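Local coordinates for phosphoribosylaminoimidazole carboxylase (PDB 4JA0), which probably catalyses two steps of purine biosynthesis, pairing an AIR carboxylase domain with a SAICAR synthetase domain in one chain, at residues A[198-201]-A[205-208]. Sequence-based numbering, arbitrary orientation.
Sequences GVDT and IVLA. With SO4 (sulfate ion), chain H.
A beta hairpin in the SAICAR synthetase part of the chain joins the end of strand 188-200 to strand 205-207, and Gly198 and Val206 form an antiparallel hydrogen-bonded pair within it. Gly198 N donates to Val206 O at 3.0 Å, and Val206 N returns a bond to Gly198 O at 2.8 Å, both nearly straight. Gly198 O also takes a CA-H...O contact from Ile205 CA (3.4 Å). Gly198 brings only main chain to this pair, and the small methyl of Ala208 packs against it, its CB 3.9 Å from Gly198 N. Next along, Val199 and Ile205 make a non-hydrogen-bonded pair on one face of the sheet. Ile205 CG1 sits beside its own backbone N (chi1 -62°) and meets Val199 CG2 at 4.2 Å; both residues are beta-branched, a type that favours extended strands, and both also touch Leu158. Val206 uses the other face, against Cys94 and Ala79. At the turn, the carboxylate of Asp200 supplies an acceptor, OD1, for the main-chain N-H of Ser204. Ile205 N, opening the second strand, donates to O1 of a sulfate ion, probably picked up from the crystallisation solution, at 3.2 Å. Main-chain bonds thus set the register, and apolar side chains tie the hairpin to its surroundings on both faces.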
ATOM      1  N   GLY A 198      47.470 -25.389   9.815  1.00  7.34           N
ATOM      2  CA  GLY A 198      48.652 -24.995   9.065  1.00  7.27           C
ATOM      3  C   GLY A 198      48.228 -24.039   7.964  1.00  7.00           C
ATOM      4  O   GLY A 198      47.034 -23.908   7.699  1.00  7.59           O
ATOM      5  N   VAL A 199      49.187 -23.376   7.323  1.00 12.58           N
ATOM      6  CA  VAL A 199      48.888 -22.453   6.221  1.00 15.71           C
ATOM      7  C   VAL A 199      49.471 -23.041   4.936  1.00 19.09           C
ATOM      8  O   VAL A 199      50.673 -23.356   4.874  1.00 16.88           O
ATOM      9  CB  VAL A 199      49.460 -21.026   6.480  1.00  5.83           C
ATOM     10  CG1 VAL A 199      49.133 -20.099   5.325  1.00  8.68           C
ATOM     11  CG2 VAL A 199      48.938 -20.468   7.790  1.00  2.01           C
ATOM     12  N   ASP A 200      48.621 -23.205   3.919  1.00 17.99           N
ATOM     13  CA  ASP A 200      49.045 -23.837   2.666  1.00 14.05           C
ATOM     14  C   ASP A 200      49.851 -22.873   1.826  1.00 14.61           C
ATOM     15  O   ASP A 200      50.058 -21.728   2.235  1.00  7.68           O
ATOM     16  CB  ASP A 200      47.865 -24.449   1.880  1.00 15.19           C
ATOM     17  CG  ASP A 200      46.944 -23.402   1.224  1.00 39.22           C
ATOM     18  OD1 ASP A 200      47.219 -22.177   1.267  1.00 21.95           O
ATOM     19  OD2 ASP A 200      45.913 -23.825   0.651  1.00 49.24           O
ATOM     20  N   THR A 201      50.312 -23.342   0.669  1.00 17.99           N
ATOM     21  CA  THR A 201      51.129 -22.532  -0.219  1.00 15.01           C
ATOM     22  C   THR A 201      50.422 -21.245  -0.628  1.00 21.06           C
ATOM     23  O   THR A 201      51.052 -20.191  -0.741  1.00 29.55           O
ATOM     24  CB  THR A 201      51.521 -23.314  -1.477  1.00  8.85           C
ATOM     25  N   ILE A 205      44.283 -21.196   5.466  1.00  6.12           N
ATOM     26  CA  ILE A 205      44.410 -21.965   6.697  1.00 10.48           C
ATOM     27  C   ILE A 205      43.660 -23.293   6.614  1.00  9.24           C
ATOM     28  O   ILE A 205      42.439 -23.327   6.433  1.00  8.47           O
ATOM     29  CB  ILE A 205      43.915 -21.156   7.913  1.00  3.90           C
ATOM     30  CG1 ILE A 205      44.769 -19.904   8.088  1.00  2.02           C
ATOM     31  CG2 ILE A 205      43.975 -22.002   9.183  1.00  3.31           C
ATOM     32  CD1 ILE A 205      44.395 -19.092   9.307  1.00  2.55           C
ATOM     33  N   VAL A 206      44.388 -24.392   6.758  1.00  3.35           N
ATOM     34  CA  VAL A 206      43.762 -25.699   6.637  1.00  8.15           C
ATOM     35  C   VAL A 206      43.864 -26.476   7.953  1.00  5.46           C
ATOM     36  O   VAL A 206      44.822 -26.296   8.713  1.00  9.05           O
ATOM     37  CB  VAL A 206      44.366 -26.518   5.451  1.00  7.57           C
ATOM     38  CG1 VAL A 206      44.159 -25.791   4.116  1.00  0.00           C
ATOM     39  CG2 VAL A 206      45.830 -26.757   5.671  1.00 18.61           C
ATOM     40  N   LEU A 207      42.854 -27.296   8.241  1.00  7.56           N
ATOM     41  CA  LEU A 207      42.905 -28.216   9.383  1.00  7.03           C
ATOM     42  C   LEU A 207      43.879 -29.313   9.000  1.00 10.12           C
ATOM     43  O   LEU A 207      43.668 -30.005   7.996  1.00 11.29           O
ATOM     44  CB  LEU A 207      41.524 -28.796   9.660  1.00  4.22           C
ATOM     45  CG  LEU A 207      41.489 -29.872  10.727  1.00  4.49           C
ATOM     46  CD1 LEU A 207      41.740 -29.275  12.089  1.00  4.94           C
ATOM     47  CD2 LEU A 207      40.153 -30.584  10.693  1.00 10.54           C
ATOM     48  N   ALA A 208      44.934 -29.502   9.783  1.00  7.07           N
ATOM     49  CA  ALA A 208      46.089 -30.147   9.186  1.00 10.67           C
ATOM     50  C   ALA A 208      46.829 -31.232   9.946  1.00 16.95           C
ATOM     51  O   ALA A 208      47.734 -31.863   9.383  1.00 27.93           O
ATOM     52  CB  ALA A 208      47.066 -29.074   8.770  1.00  9.73           C
TER
HETATM   53  S   SO4 H 504      40.495 -19.812   4.776  1.00106.59           S
HETATM   54  O1  SO4 H 504      41.793 -19.208   5.081  1.00 23.24           O
HETATM   55  O2  SO4 H 504      39.976 -19.231   3.539  1.00 87.68           O
HETATM   56  O3  SO4 H 504      40.602 -21.281   4.623  1.00 12.49           O
HETATM   57  O4  SO4 H 504      39.599 -19.449   5.874  1.00 44.06           O